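Local coordinates for pyruvate synthase subunit PorC (Thermotoga maritima MSB8, PDB 2RAA), which forms the gamma subunit of a heterotetrameric pyruvate synthase, which converts pyruvate and CoA to acetyl-CoA and CO2 while reducing ferredoxin, at residues Q183-I186 against D187-R191; L193-G196 against Y197-K201. All coordinates share one frame; numbering follows the deposited sequence.

Interaction 1 (Q183-I186 against D187-R191)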
loop_
_atom_site.group_PDB
_atom_site.type_symbol
_atom_site.label_atom_id
_atom_site.label_comp_id
_atom_site.label_asym_id
_atom_site.label_seq_id
_atom_site.Cartn_x
_atom_site.Cartn_y
_atom_site.Cartn_z
ATOM N N GLN A 183 20.776 13.663 -1.830
ATOM C CA GLN A 183 19.779 13.807 -0.780
ATOM C C GLN A 183 18.485 14.332 -1.359
ATOM O O GLN A 183 17.407 13.939 -0.934
ATOM C CB GLN A 183 20.299 14.733 0.333
ATOM C CG GLN A 183 19.680 14.488 1.709
ATOM C CD GLN A 183 19.890 13.070 2.196
ATOM O OE1 GLN A 183 19.028 12.491 2.858
ATOM N NE2 GLN A 183 21.030 12.487 1.844
ATOM N N GLU A 184 18.612 15.216 -2.338
ATOM C CA GLU A 184 17.477 15.776 -3.049
ATOM C C GLU A 184 16.458 14.698 -3.412
ATOM O O GLU A 184 15.279 14.816 -3.088
ATOM C CB GLU A 184 17.983 16.449 -4.321
ATOM C CG GLU A 184 16.910 16.971 -5.244
ATOM C CD GLU A 184 17.459 17.302 -6.637
ATOM O OE1 GLU A 184 18.707 17.372 -6.821
ATOM O OE2 GLU A 184 16.626 17.490 -7.555
ATOM N N VAL A 185 16.925 13.649 -4.079
ATOM C CA VAL A 185 16.042 12.569 -4.497
ATOM C C VAL A 185 15.498 11.773 -3.300
ATOM O O VAL A 185 14.337 11.354 -3.298
ATOM C CB VAL A 185 16.725 11.638 -5.502
ATOM C CG1 VAL A 185 15.792 10.506 -5.906
ATOM C CG2 VAL A 185 17.123 12.435 -6.719
ATOM N N ILE A 186 16.332 11.586 -2.284
ATOM C CA ILE A 186 15.902 10.947 -1.052
ATOM C C ILE A 186 14.785 11.747 -0.411
ATOM O O ILE A 186 13.744 11.198 -0.059
ATOM C CB ILE A 186 17.056 10.793 -0.029
ATOM C CG1 ILE A 186 18.101 9.819 -0.573
ATOM C CG2 ILE A 186 16.535 10.270 1.323
ATOM C CD1 ILE A 186 19.213 9.468 0.420
ATOM N N ASP A 187 14.987 13.049 -0.283
ATOM C CA ASP A 187 14.003 13.896 0.388
ATOM C C ASP A 187 12.687 13.914 -0.368
ATOM O O ASP A 187 11.616 13.920 0.242
ATOM C CB ASP A 187 14.547 15.314 0.579
ATOM C CG ASP A 187 15.811 15.349 1.451
ATOM O OD1 ASP A 187 15.893 14.609 2.463
ATOM O OD2 ASP A 187 16.715 16.140 1.119
ATOM N N ALA A 188 12.775 13.899 -1.689
ATOM C CA ALA A 188 11.588 13.912 -2.529
ATOM C C ALA A 188 10.768 12.670 -2.248
ATOM O O ALA A 188 9.534 12.736 -2.156
ATOM C CB ALA A 188 11.972 13.980 -4.008
ATOM N N ASN A 189 11.450 11.535 -2.109
ATOM C CA ASN A 189 10.741 10.290 -1.843
ATOM C C ASN A 189 10.118 10.288 -0.443
ATOM O O ASN A 189 9.042 9.692 -0.213
ATOM C CB ASN A 189 11.654 9.083 -2.043
ATOM C CG ASN A 189 11.868 8.753 -3.507
ATOM O OD1 ASN A 189 11.244 7.831 -4.038
ATOM N ND2 ASN A 189 12.734 9.519 -4.180
ATOM N N LYS A 190 10.772 10.956 0.500
ATOM C CA LYS A 190 10.253 10.993 1.875
ATOM C C LYS A 190 9.049 11.892 1.912
ATOM O O LYS A 190 8.112 11.622 2.651
ATOM C CB LYS A 190 11.312 11.450 2.908
ATOM C CG LYS A 190 12.662 10.696 2.775
ATOM C CD LYS A 190 13.343 10.320 4.081
ATOM C CE LYS A 190 14.230 11.391 4.650
ATOM N NZ LYS A 190 14.990 10.802 5.799
ATOM N N ARG A 191 9.079 12.971 1.125
ATOM C CA ARG A 191 7.916 13.844 1.012
ATOM C C ARG A 191 6.751 13.093 0.401
ATOM O O ARG A 191 5.625 13.281 0.794
ATOM C CB ARG A 191 8.206 15.048 0.150
ATOM C CG ARG A 191 9.037 16.096 0.819
ATOM C CD ARG A 191 8.997 17.388 0.004
ATOM N NE ARG A 191 9.870 17.358 -1.173
ATOM C CZ ARG A 191 11.176 17.608 -1.133
ATOM N NH1 ARG A 191 11.771 17.889 0.021
ATOM N NH2 ARG A 191 11.896 17.565 -2.247
#

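Interaction 2 (L193-G196 against Y197-K201)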
loop_
_atom_site.group_PDB
_atom_site.type_symbol
_atom_site.label_atom_id
_atom_site.label_comp_id
_atom_site.label_asym_id
_atom_site.label_seq_id
_atom_site.Cartn_x
_atom_site.Cartn_y
_atom_site.Cartn_z
ATOM N N LEU A 193 6.159 9.959 0.691
ATOM C CA LEU A 193 5.634 9.078 1.733
ATOM C C LEU A 193 4.778 9.889 2.717
ATOM O O LEU A 193 3.641 9.545 2.957
ATOM C CB LEU A 193 6.754 8.315 2.435
ATOM C CG LEU A 193 6.321 7.419 3.608
ATOM C CD1 LEU A 193 5.781 6.020 3.167
ATOM C CD2 LEU A 193 7.488 7.280 4.527
ATOM N N ARG A 194 5.327 10.996 3.218
ATOM C CA ARG A 194 4.634 11.868 4.143
ATOM C C ARG A 194 3.307 12.386 3.601
ATOM O O ARG A 194 2.321 12.366 4.324
ATOM C CB ARG A 194 5.510 13.056 4.513
ATOM C CG ARG A 194 6.758 12.708 5.333
ATOM C CD ARG A 194 7.375 13.976 5.935
ATOM N NE ARG A 194 8.844 13.944 6.004
ATOM C CZ ARG A 194 9.681 14.678 5.254
ATOM N NH1 ARG A 194 9.235 15.547 4.338
ATOM N NH2 ARG A 194 10.997 14.554 5.431
ATOM N N ARG A 195 3.288 12.875 2.353
ATOM C CA ARG A 195 2.061 13.368 1.779
ATOM C C ARG A 195 0.986 12.287 1.595
ATOM O O ARG A 195 -0.207 12.602 1.664
ATOM C CB ARG A 195 2.308 14.157 0.466
ATOM C CG ARG A 195 2.702 15.655 0.703
ATOM C CD ARG A 195 2.616 16.465 -0.600
ATOM N NE ARG A 195 1.249 16.504 -1.171
ATOM C CZ ARG A 195 0.963 16.787 -2.448
ATOM N NH1 ARG A 195 1.950 17.023 -3.297
ATOM N NH2 ARG A 195 -0.305 16.785 -2.896
ATOM N N GLY A 196 1.351 11.026 1.328
ATOM C CA GLY A 196 0.325 9.959 1.312
ATOM C C GLY A 196 -0.169 9.726 2.758
ATOM O O GLY A 196 -1.345 9.450 3.006
ATOM N N TYR A 197 0.738 9.824 3.709
ATOM C CA TYR A 197 0.391 9.662 5.139
ATOM C C TYR A 197 -0.624 10.715 5.534
ATOM O O TYR A 197 -1.701 10.376 6.002
ATOM C CB TYR A 197 1.629 9.782 6.007
ATOM C CG TYR A 197 1.395 9.675 7.500
ATOM C CD1 TYR A 197 1.066 10.790 8.237
ATOM C CD2 TYR A 197 1.547 8.472 8.166
ATOM C CE1 TYR A 197 0.877 10.732 9.609
ATOM C CE2 TYR A 197 1.356 8.385 9.545
ATOM C CZ TYR A 197 1.010 9.532 10.267
ATOM O OH TYR A 197 0.806 9.503 11.656
ATOM N N GLU A 198 -0.303 11.981 5.256
ATOM C CA GLU A 198 -1.171 13.130 5.565
ATOM C C GLU A 198 -2.501 13.191 4.845
ATOM O O GLU A 198 -3.515 13.521 5.449
ATOM C CB GLU A 198 -0.425 14.415 5.236
ATOM C CG GLU A 198 0.679 14.722 6.222
ATOM C CD GLU A 198 1.744 15.655 5.691
ATOM O OE1 GLU A 198 1.585 16.275 4.589
ATOM O OE2 GLU A 198 2.765 15.746 6.410
ATOM N N GLU A 199 -2.499 12.877 3.548
ATOM C CA GLU A 199 -3.655 13.124 2.710
ATOM C C GLU A 199 -4.680 12.019 2.536
ATOM O O GLU A 199 -5.741 12.262 2.006
ATOM C CB GLU A 199 -3.164 13.655 1.369
ATOM C CG GLU A 199 -2.938 15.171 1.458
ATOM C CD GLU A 199 -1.699 15.669 0.752
ATOM O OE1 GLU A 199 -1.582 15.458 -0.488
ATOM O OE2 GLU A 199 -0.860 16.303 1.451
ATOM N N VAL A 200 -4.399 10.811 2.989
ATOM C CA VAL A 200 -5.368 9.735 2.822
ATOM C C VAL A 200 -6.668 10.110 3.560
ATOM O O VAL A 200 -6.595 10.668 4.648
ATOM C CB VAL A 200 -4.815 8.407 3.365
ATOM C CG1 VAL A 200 -4.403 8.544 4.865
ATOM C CG2 VAL A 200 -5.826 7.264 3.136
ATOM N N LYS A 201 -7.842 9.826 2.980
ATOM C CA LYS A 201 -9.118 10.108 3.653
ATOM C C LYS A 201 -9.928 8.840 3.814
ATOM O O LYS A 201 -9.957 8.002 2.925
ATOM C CB LYS A 201 -9.965 11.133 2.885
ATOM C CG LYS A 201 -9.292 12.471 2.591
ATOM C CD LYS A 201 -8.949 13.271 3.846
ATOM C CE LYS A 201 -8.260 14.603 3.464
ATOM N NZ LYS A 201 -7.788 15.369 4.663
#

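Interaction 1 (Q183-I186 against D187-R191)
N189 reaches back one turn to V185 within helix 183-199, the one side-chain hydrogen bond between Q183-I186 and D187-R191. Its amide ND2 lies 2.6 Å from V185 O, with an N-H...O angle of 162° and the oxygen in the amide plane. The same oxygen also takes the backbone N of N189, at 3.1 Å, and the two donors come to it from opposite faces of the carbonyl plane. With CG of N189 beside its own backbone N (chi1 -77°), the amide folds back along the helix and brings ND2 over the preceding turn. The regular i to i+4 ladder runs alongside: D187 N to Q183 O, A188 N to E184 O and K190 N to I186 O, the first nearly straight.

Van der Waals contacts follow the same spacing. CG1 of V185 lies beside N189, 3.6 Å from ND2, the two side chains pointing the same way. I186 and K190 are also side by side, but more loosely, with CG2 of I186 4.2 Å from CG of K190. F177 touches V185, I186 and N189, while I173 of helix 166-176 meets N189 and K190.

Among the polar and charged groups, Q183 meets D187 through its aliphatic part: CG sits 3.4 Å from OD2, and the amide and carboxylate planes are turned 57° apart. K190 NZ forms a salt bridge with E174, and R191 NE one with E143, both outside this stretch. D187 O lies 3.9 Å above the plane of the R191 guanidinium, over its centre. The ND2 bond to V185 O thus fixes the rotation of the N189 amide, the backbone N-H being the second grip on that oxygen, whereas the charged ends of K190 and R191 tie this turn to neighbouring parts of the chain.

Interaction 2 (L193-G196 against Y197-K201)
R195 and E199, one turn apart near the end of helix 183-199, form a salt bridge in which two nitrogens of the guanidinium converge on one oxygen. OE1 of E199 accepts NH2 of R195 at 3.0 Å and NE of R195 at 3.1 Å, side-on and close to the guanidinium plane; NE comes to its syn lone pair. A weak third bond runs from NE of R195 to OE2 of E199 at 3.4 Å. The two flat groups are turned 34° apart. A bend in the arginine chain at chi3 (62°) turns NE and NH2 toward the glutamate, while CG of R195 lies 3.7 Å from OE2 of E199. Replacing R195 by an alanine is likely to leave the E199 carboxylate without its charged mate in this turn and free to swing.

Around this pair the backbone carries the turn. E198 N bonds R194 O at 2.8 Å, nearly straight at 168°, and E199 N bonds R195 O at 3.0 Å. Y197 N bonds L193 O, and CB of Y197 rests 3.2 Å from R194 O. The last link is weak: V200 N to G196 O, 3.3 Å.

Further out, Q142 takes a hydrogen bond from NH2 of R195, and I139 of helix 136-143 touches both R195 and E199. L193 packs between helices 150-161 and 166-176, Y197 touches L166, and R159 hydrogen-bonds the carbonyl of Y197. V200 is the first residue to leave helical geometry, and K201 then pairs with V133 at the edge of the mixed sheet. This is an i to i+4 Arg-Glu salt bridge on the last turn of helix 183-199, whose end leads through V200 into the short edge strand 201-202 of the mixed sheet in this alpha/beta fold.

Interactions 1 and 2 lie in series on the single helix 183-199, interaction 1 at its start and interaction 2 at its end, with their centres about 15 Å apart and no direct touch between them. Interaction 1 is the outlying one, about 19 Å from the centre of the chain and largely at the surface; interaction 2 is about 12 Å from that centre and partly buried. Both border helix 166-176, and E143 pairs with R191 of interaction 1 and, weakly and at long range, with R195 of interaction 2. The helix therefore runs inward from the surface, and beyond interaction 2 the chain enters strand 201-202, an outermost strand of the mixed sheet, where C202 is joined by a disulfide to C132 of the adjacent strand.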